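Local coordinates for BILBO1_N domain-containing protein (Trypanosoma brucei equiperdum, PDB 7A1I), which is probably part of the flagellar pocket collar scaffold of trypanosomes, this chain being the ubiquitin-like, BILBO1-type N-terminal domain of a longer protein, at residues A[5-10]-A[81-86]; A[22-27]-A[103-108]. One frame throughout, in Å; residues are numbered along the deposited sequence.

Contact 1. Residues A[5-10]-A[81-86]; sequences GISICV and LHNSQV
Ser7 N gives its hydrogen to ND1 of the His82 ring over 3.0 Å, almost straight at 176° and close to the ring plane, so ND1 here must act as the acceptor nitrogen. The imidazole gets there because its CG stands anti to the backbone N (chi1 -176°), which brings the ring up against the backbone of Gly5 to Ser7. Its CE1 then rests against Ser7 CB at 3.5 Å, while Asn83 OD1 sits above one face of the ring, towards its rim. Regular strand pairing follows further along: Cys9 N to Ser84 O is 2.9 Å, and Val86 N returns to Cys9 O at 2.7 Å. By contrast, the bond from Asn83 N to Ser7 O is bent and weak. These are the two central, parallel strands of a ubiquitin-like beta-grasp sheet, the first strand lying beside the fifth, with helix 32-50 packed across the face that carries Ile8 and Val10. A type II turn from Leu81 to Ser84 leads into the second of them. It is closed at Leu81 O, which takes both Ser84 N and Ser84 OG from the same face of its carbonyl plane. Ile8 pushes CD1 to 3.2 Å from that same Leu81 O, a tight fit of a methyl against a carbonyl. Beside it, Ile8 CG2 meets Val86 CG2 at 4.1 Å, and the Val10 and Val86 side chains run next to each other, pointing the same way towards the interior. On the reverse face, Gln85 bends at chi2 so that its amide comes up against Cys9, OE1 3.4 Å from Cys9 CB; its NE2 is held by Val86 O and by Asn20 OD1 of strand 17-25.

Contact 2. Residues A[22-27]-A[103-108]; sequences RFLFDA and PYEGEP
Arg22 and Glu105 lie side by side on one face of the sheet and are joined at their ends by a salt bridge, with Arg22 NH2 2.8 Å from Glu105 OE2; as a hydrogen bond this short link is bent and therefore weak. This is where the short strand 104-105 is added in parallel to the edge of strand 17-25, extending the ubiquitin-like sheet beyond the strands of its hairpin. Two backbone bonds frame the pairing of Arg22 with Glu105. Arg22 N donates to Tyr104 O over 2.8 Å, and Gly106 N reaches Arg22 O at the same length. In the arginine, chi1 of -160° sets CG beside the carbonyl carbon, and the chain then folds at chi2 and chi3, which carries the guanidinium alongside the glutamate. Glu105 OE1 comes in at the edge of that guanidinium, in its plane, but its bonds from NE and NH2 are long and weak. The two flat groups are turned 48° from each other, so the two-pronged pairing is splayed rather than coplanar. Leu24 CD1 covers one guanidinium face near the rim, and on the aliphatic part of the chain Arg22 CB packs against Pro103 CB at 3.9 Å. Gly106, lacking a side chain, lets the Phe23 ring close in on the backbone: CE2 is 3.8 Å from Gly106 C. That ring also touches Ser39 and Ala42 of helix 32-50 and Leu110, thus tying the C-terminal end of the chain to the core. A water knits the polar groups together, donating to Arg22 O and to Glu105 OE1, each at 3.0 Å, and accepting from Glu107 N at 3.2 Å.

The two contacts belong to one sheet and lie close, their centres 9 Å apart. Their four strands are neighbours in it, in the order 84-89, 6-14, 17-25, 104-105, so contact 1 is at the middle and contact 2 at an edge. Strands 6-14 and 17-25 form the antiparallel hairpin between them: Ile8 O is 2.8 Å from Phe23 N, a probable hydrogen bond, and Ser7 OG packs against Arg22 CD. Along the chain the segments alternate, 5-10, 22-27, 81-86, 103-108. Each hairpin strand thus takes a parallel partner from the later part of the chain, which joins the two ends of the domain.

Contact 1. Residues A[5-10]-A[81-86]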
ATOM      1  N   GLY A   5       5.719  -7.103 -17.113  1.00 77.13           N
ATOM      2  CA  GLY A   5       5.201  -6.134 -16.165  1.00 76.36           C
ATOM      3  C   GLY A   5       5.046  -6.712 -14.774  1.00 72.85           C
ATOM      4  O   GLY A   5       4.632  -7.857 -14.620  1.00 75.78           O
ATOM      5  N   ILE A   6       5.399  -5.926 -13.760  1.00 69.76           N
ATOM      6  CA  ILE A   6       5.322  -6.346 -12.365  1.00 70.23           C
ATOM      7  C   ILE A   6       4.187  -5.582 -11.694  1.00 58.85           C
ATOM      8  O   ILE A   6       4.133  -4.350 -11.771  1.00 59.27           O
ATOM      9  CB  ILE A   6       6.661  -6.113 -11.641  1.00 66.39           C
ATOM     10  CG1 ILE A   6       7.721  -7.079 -12.172  1.00 82.20           C
ATOM     11  CG2 ILE A   6       6.506  -6.283 -10.142  1.00 63.54           C
ATOM     12  CD1 ILE A   6       9.100  -6.876 -11.566  1.00 84.46           C
ATOM     13  N   SER A   7       3.270  -6.306 -11.058  1.00 53.37           N
ATOM     14  CA  SER A   7       2.125  -5.693 -10.390  1.00 60.12           C
ATOM     15  C   SER A   7       2.324  -5.700  -8.873  1.00 49.18           C
ATOM     16  O   SER A   7       2.399  -6.769  -8.259  1.00 50.73           O
ATOM     17  CB  SER A   7       0.839  -6.428 -10.772  1.00 53.41           C
ATOM     18  OG  SER A   7      -0.181  -6.216  -9.811  1.00 75.21           O
ATOM     19  N   ILE A   8       2.365  -4.518  -8.263  1.00 41.02           N
ATOM     20  CA  ILE A   8       2.452  -4.392  -6.811  1.00 38.08           C
ATOM     21  C   ILE A   8       1.163  -3.738  -6.317  1.00 38.31           C
ATOM     22  O   ILE A   8       0.754  -2.693  -6.837  1.00 36.74           O
ATOM     23  CB  ILE A   8       3.666  -3.554  -6.370  1.00 39.78           C
ATOM     24  CG1 ILE A   8       4.978  -4.024  -7.034  1.00 46.22           C
ATOM     25  CG2 ILE A   8       3.771  -3.553  -4.838  1.00 38.40           C
ATOM     26  CD1 ILE A   8       5.564  -5.288  -6.449  1.00 47.80           C
ATOM     27  N   CYS A   9       0.512  -4.356  -5.333  1.00 38.89           N
ATOM     28  CA  CYS A   9      -0.622  -3.743  -4.659  1.00 36.45           C
ATOM     29  C   CYS A   9      -0.172  -3.135  -3.341  1.00 36.06           C
ATOM     30  O   CYS A   9       0.721  -3.666  -2.667  1.00 37.73           O
ATOM     31  CB  CYS A   9      -1.747  -4.739  -4.394  1.00 37.44           C
ATOM     32  SG  CYS A   9      -2.533  -5.389  -5.860  1.00 47.19           S
ATOM     33  N   VAL A  10      -0.785  -2.007  -2.997  1.00 32.57           N
ATOM     34  CA  VAL A  10      -0.445  -1.216  -1.822  1.00 32.88           C
ATOM     35  C   VAL A  10      -1.749  -0.852  -1.135  1.00 33.25           C
ATOM     36  O   VAL A  10      -2.649  -0.298  -1.778  1.00 35.12           O
ATOM     37  CB  VAL A  10       0.328   0.051  -2.187  1.00 31.89           C
ATOM     38  CG1 VAL A  10       0.718   0.796  -0.932  1.00 35.27           C
ATOM     39  CG2 VAL A  10       1.593  -0.331  -3.012  1.00 34.06           C
ATOM     40  N   LEU A  81       8.348  -8.550  -5.165  1.00 67.71           N
ATOM     41  CA  LEU A  81       8.106  -9.542  -6.201  1.00 67.78           C
ATOM     42  C   LEU A  81       6.775  -9.262  -6.899  1.00 61.70           C
ATOM     43  O   LEU A  81       5.969  -8.443  -6.457  1.00 50.51           O
ATOM     44  CB  LEU A  81       8.086 -10.949  -5.600  1.00 70.36           C
ATOM     45  CG  LEU A  81       9.200 -11.320  -4.613  1.00 76.39           C
ATOM     46  CD1 LEU A  81       9.026 -12.750  -4.099  1.00 72.47           C
ATOM     47  CD2 LEU A  81      10.576 -11.112  -5.221  1.00 58.36           C
ATOM     48  N   HIS A  82       6.535  -9.978  -7.991  1.00 63.78           N
ATOM     49  CA  HIS A  82       5.272  -9.830  -8.696  1.00 62.54           C
ATOM     50  C   HIS A  82       4.104 -10.206  -7.794  1.00 62.30           C
ATOM     51  O   HIS A  82       4.205 -11.104  -6.954  1.00 64.59           O
ATOM     52  CB  HIS A  82       5.265 -10.674  -9.972  1.00 73.36           C
ATOM     53  CG  HIS A  82       4.026 -10.500 -10.797  1.00 79.06           C
ATOM     54  ND1 HIS A  82       3.422  -9.273 -10.983  1.00 73.72           N
ATOM     55  CD2 HIS A  82       3.297 -11.389 -11.513  1.00 84.12           C
ATOM     56  CE1 HIS A  82       2.361  -9.419 -11.757  1.00 80.61           C
ATOM     57  NE2 HIS A  82       2.266 -10.692 -12.096  1.00 89.93           N
ATOM     58  N   ASN A  83       3.011  -9.458  -7.928  1.00 61.21           N
ATOM     59  CA  ASN A  83       1.780  -9.675  -7.172  1.00 70.50           C
ATOM     60  C   ASN A  83       1.983  -9.498  -5.677  1.00 59.16           C
ATOM     61  O   ASN A  83       1.183 -10.010  -4.881  1.00 56.40           O
ATOM     62  CB  ASN A  83       1.174 -11.056  -7.457  1.00 80.94           C
ATOM     63  CG  ASN A  83       0.477 -11.123  -8.801  1.00 78.06           C
ATOM     64  OD1 ASN A  83       0.043 -10.102  -9.340  1.00 83.71           O
ATOM     65  ND2 ASN A  83       0.358 -12.331  -9.349  1.00 82.66           N
ATOM     66  N   SER A  84       3.026  -8.777  -5.269  1.00 46.96           N
ATOM     67  CA  SER A  84       3.205  -8.505  -3.853  1.00 45.55           C
ATOM     68  C   SER A  84       2.088  -7.608  -3.328  1.00 39.54           C
ATOM     69  O   SER A  84       1.533  -6.772  -4.049  1.00 41.89           O
ATOM     70  CB  SER A  84       4.567  -7.855  -3.595  1.00 49.26           C
ATOM     71  OG  SER A  84       5.611  -8.816  -3.679  1.00 57.74           O
ATOM     72  N   GLN A  85       1.749  -7.803  -2.055  1.00 38.41           N
ATOM     73  CA  GLN A  85       0.792  -6.954  -1.355  1.00 36.58           C
ATOM     74  C   GLN A  85       1.554  -6.197  -0.275  1.00 34.65           C
ATOM     75  O   GLN A  85       2.137  -6.808   0.632  1.00 35.07           O
ATOM     76  CB  GLN A  85      -0.360  -7.759  -0.734  1.00 37.60           C
ATOM     77  CG  GLN A  85      -1.345  -6.887   0.032  1.00 36.13           C
ATOM     78  CD  GLN A  85      -2.223  -6.019  -0.897  1.00 35.71           C
ATOM     79  OE1 GLN A  85      -2.946  -6.540  -1.748  1.00 37.29           O
ATOM     80  NE2 GLN A  85      -2.131  -4.705  -0.747  1.00 33.81           N
ATOM     81  N   VAL A  86       1.549  -4.888  -0.382  1.00 36.18           N
ATOM     82  CA  VAL A  86       2.150  -3.998   0.599  1.00 33.56           C
ATOM     83  C   VAL A  86       1.059  -3.382   1.458  1.00 31.82           C
ATOM     84  O   VAL A  86      -0.070  -3.144   0.990  1.00 34.30           O
ATOM     85  CB  VAL A  86       2.980  -2.916  -0.118  1.00 32.32           C
ATOM     86  CG1 VAL A  86       3.434  -1.833   0.857  1.00 31.12           C
ATOM     87  CG2 VAL A  86       4.216  -3.577  -0.755  1.00 37.46           C
TER

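Contact 2. Residues A[22-27]-A[103-108]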
ATOM      1  N   ARG A  22      -3.479  -0.866  -7.124  1.00 39.38           N
ATOM      2  CA  ARG A  22      -2.540  -1.656  -7.913  1.00 39.44           C
ATOM      3  C   ARG A  22      -1.697  -0.729  -8.774  1.00 39.75           C
ATOM      4  O   ARG A  22      -2.240   0.154  -9.450  1.00 40.50           O
ATOM      5  CB  ARG A  22      -3.274  -2.673  -8.790  1.00 44.76           C
ATOM      6  CG  ARG A  22      -2.401  -3.825  -9.256  1.00 47.03           C
ATOM      7  CD  ARG A  22      -1.691  -3.528 -10.554  1.00 58.49           C
ATOM      8  NE  ARG A  22      -2.632  -3.295 -11.641  1.00 71.09           N
ATOM      9  CZ  ARG A  22      -3.098  -4.258 -12.427  1.00 78.57           C
ATOM     10  NH1 ARG A  22      -2.704  -5.511 -12.240  1.00 73.09           N
ATOM     11  NH2 ARG A  22      -3.950  -3.967 -13.401  1.00 67.05           N
ATOM     12  N   PHE A  23      -0.381  -0.961  -8.782  1.00 44.90           N
ATOM     13  CA  PHE A  23       0.562  -0.250  -9.634  1.00 46.38           C
ATOM     14  C   PHE A  23       1.272  -1.244 -10.542  1.00 46.69           C
ATOM     15  O   PHE A  23       1.681  -2.323 -10.097  1.00 46.67           O
ATOM     16  CB  PHE A  23       1.599   0.521  -8.803  1.00 44.34           C
ATOM     17  CG  PHE A  23       1.003   1.628  -7.985  1.00 41.09           C
ATOM     18  CD1 PHE A  23       0.776   1.459  -6.625  1.00 42.23           C
ATOM     19  CD2 PHE A  23       0.665   2.837  -8.578  1.00 43.82           C
ATOM     20  CE1 PHE A  23       0.209   2.481  -5.872  1.00 39.29           C
ATOM     21  CE2 PHE A  23       0.089   3.859  -7.836  1.00 44.36           C
ATOM     22  CZ  PHE A  23      -0.137   3.690  -6.487  1.00 40.96           C
ATOM     23  N   LEU A  24       1.394  -0.885 -11.817  1.00 49.70           N
ATOM     24  CA  LEU A  24       2.048  -1.708 -12.829  1.00 53.39           C
ATOM     25  C   LEU A  24       3.376  -1.069 -13.213  1.00 50.78           C
ATOM     26  O   LEU A  24       3.415   0.104 -13.595  1.00 50.39           O
ATOM     27  CB  LEU A  24       1.165  -1.859 -14.070  1.00 54.27           C
ATOM     28  CG  LEU A  24      -0.049  -2.765 -13.908  1.00 69.69           C
ATOM     29  CD1 LEU A  24      -1.232  -2.193 -14.675  1.00 96.66           C
ATOM     30  CD2 LEU A  24       0.276  -4.172 -14.381  1.00 65.97           C
ATOM     31  N   PHE A  25       4.456  -1.837 -13.124  1.00 62.16           N
ATOM     32  CA  PHE A  25       5.785  -1.357 -13.475  1.00 67.16           C
ATOM     33  C   PHE A  25       6.364  -2.206 -14.597  1.00 75.82           C
ATOM     34  O   PHE A  25       5.851  -3.281 -14.926  1.00 62.24           O
ATOM     35  CB  PHE A  25       6.726  -1.386 -12.265  1.00 56.96           C
ATOM     36  CG  PHE A  25       6.247  -0.570 -11.114  1.00 50.70           C
ATOM     37  CD1 PHE A  25       6.668   0.745 -10.955  1.00 51.57           C
ATOM     38  CD2 PHE A  25       5.346  -1.110 -10.192  1.00 51.51           C
ATOM     39  CE1 PHE A  25       6.207   1.505  -9.890  1.00 50.74           C
ATOM     40  CE2 PHE A  25       4.887  -0.361  -9.122  1.00 50.54           C
ATOM     41  CZ  PHE A  25       5.311   0.946  -8.967  1.00 50.32           C
ATOM     42  N   ASP A  26       7.457  -1.705 -15.173  1.00 72.38           N
ATOM     43  CA  ASP A  26       8.198  -2.447 -16.187  1.00 88.63           C
ATOM     44  C   ASP A  26       8.728  -3.760 -15.606  1.00 88.53           C
ATOM     45  O   ASP A  26       8.768  -3.966 -14.389  1.00 91.11           O
ATOM     46  CB  ASP A  26       9.364  -1.619 -16.731  1.00 87.81           C
ATOM     47  CG  ASP A  26       8.940  -0.235 -17.203  1.00 94.90           C
ATOM     48  OD1 ASP A  26       9.145   0.743 -16.451  1.00 95.22           O
ATOM     49  OD2 ASP A  26       8.405  -0.121 -18.326  1.00 99.93           O
ATOM     50  N   ALA A  27       9.156  -4.654 -16.503  1.00 96.47           N
ATOM     51  CA  ALA A  27       9.649  -5.963 -16.082  1.00 96.58           C
ATOM     52  C   ALA A  27      10.763  -5.863 -15.044  1.00 92.21           C
ATOM     53  O   ALA A  27      10.966  -6.812 -14.276  1.00 89.63           O
ATOM     54  CB  ALA A  27      10.136  -6.758 -17.295  1.00107.39           C
ATOM     55  N   PRO A 103      -8.022  -4.446  -5.506  1.00 39.15           N
ATOM     56  CA  PRO A 103      -7.467  -3.108  -5.715  1.00 39.87           C
ATOM     57  C   PRO A 103      -8.196  -2.335  -6.809  1.00 42.90           C
ATOM     58  O   PRO A 103      -8.656  -2.895  -7.805  1.00 45.32           O
ATOM     59  CB  PRO A 103      -6.025  -3.400  -6.139  1.00 38.78           C
ATOM     60  CG  PRO A 103      -6.128  -4.732  -6.858  1.00 45.19           C
ATOM     61  CD  PRO A 103      -7.166  -5.503  -6.083  1.00 43.74           C
ATOM     62  N   TYR A 104      -8.260  -1.020  -6.620  1.00 42.20           N
ATOM     63  CA  TYR A 104      -8.462  -0.119  -7.745  1.00 42.22           C
ATOM     64  C   TYR A 104      -7.145   0.032  -8.506  1.00 44.97           C
ATOM     65  O   TYR A 104      -6.068  -0.282  -7.996  1.00 44.67           O
ATOM     66  CB  TYR A 104      -8.882   1.267  -7.275  1.00 43.43           C
ATOM     67  CG  TYR A 104     -10.122   1.344  -6.418  1.00 46.95           C
ATOM     68  CD1 TYR A 104     -11.358   0.913  -6.894  1.00 53.68           C
ATOM     69  CD2 TYR A 104     -10.053   1.842  -5.125  1.00 48.03           C
ATOM     70  CE1 TYR A 104     -12.492   0.998  -6.111  1.00 53.19           C
ATOM     71  CE2 TYR A 104     -11.178   1.926  -4.336  1.00 46.48           C
ATOM     72  CZ  TYR A 104     -12.396   1.506  -4.837  1.00 50.24           C
ATOM     73  OH  TYR A 104     -13.523   1.578  -4.048  1.00 52.43           O
ATOM     74  N   GLU A 105      -7.230   0.577  -9.717  1.00 42.99           N
ATOM     75  CA  GLU A 105      -6.036   1.005 -10.427  1.00 45.84           C
ATOM     76  C   GLU A 105      -5.463   2.258  -9.773  1.00 42.52           C
ATOM     77  O   GLU A 105      -6.169   3.248  -9.584  1.00 42.98           O
ATOM     78  CB  GLU A 105      -6.366   1.272 -11.892  1.00 47.95           C
ATOM     79  CG  GLU A 105      -6.820   0.035 -12.647  1.00 55.58           C
ATOM     80  CD  GLU A 105      -5.736  -1.012 -12.799  1.00 67.90           C
ATOM     81  OE1 GLU A 105      -4.533  -0.671 -12.685  1.00 67.37           O
ATOM     82  OE2 GLU A 105      -6.095  -2.194 -13.005  1.00 77.96           O
ATOM     83  N   GLY A 106      -4.164   2.231  -9.448  1.00 44.86           N
ATOM     84  CA  GLY A 106      -3.569   3.371  -8.764  1.00 45.46           C
ATOM     85  C   GLY A 106      -3.134   4.502  -9.674  1.00 46.48           C
ATOM     86  O   GLY A 106      -3.067   5.651  -9.225  1.00 44.16           O
ATOM     87  N   GLU A 107      -2.873   4.209 -10.948  1.00 45.70           N
ATOM     88  CA  GLU A 107      -2.324   5.220 -11.849  1.00 49.65           C
ATOM     89  C   GLU A 107      -3.202   6.453 -12.037  1.00 50.18           C
ATOM     90  O   GLU A 107      -2.637   7.558 -12.114  1.00 51.19           O
ATOM     91  CB  GLU A 107      -2.007   4.585 -13.210  1.00 58.71           C
ATOM     92  CG  GLU A 107      -0.885   5.281 -13.989  1.00 79.15           C
ATOM     93  CD  GLU A 107      -1.329   6.568 -14.675  1.00 80.62           C
ATOM     94  OE1 GLU A 107      -0.487   7.486 -14.848  1.00 65.13           O
ATOM     95  OE2 GLU A 107      -2.525   6.661 -15.046  1.00 61.96           O
ATOM     96  N   PRO A 108      -4.543   6.365 -12.127  1.00 49.97           N
ATOM     97  CA  PRO A 108      -5.323   7.605 -12.284  1.00 52.01           C
ATOM     98  C   PRO A 108      -5.132   8.563 -11.127  1.00 50.52           C
ATOM     99  O   PRO A 108      -5.301   9.776 -11.299  1.00 52.73           O
ATOM    100  CB  PRO A 108      -6.771   7.103 -12.390  1.00 52.69           C
ATOM    101  CG  PRO A 108      -6.632   5.721 -12.942  1.00 52.54           C
ATOM    102  CD  PRO A 108      -5.381   5.167 -12.330  1.00 49.78           C
TER
HETATM  103  O   HOH W   1      -2.368   1.335 -12.259  1.00 48.12           O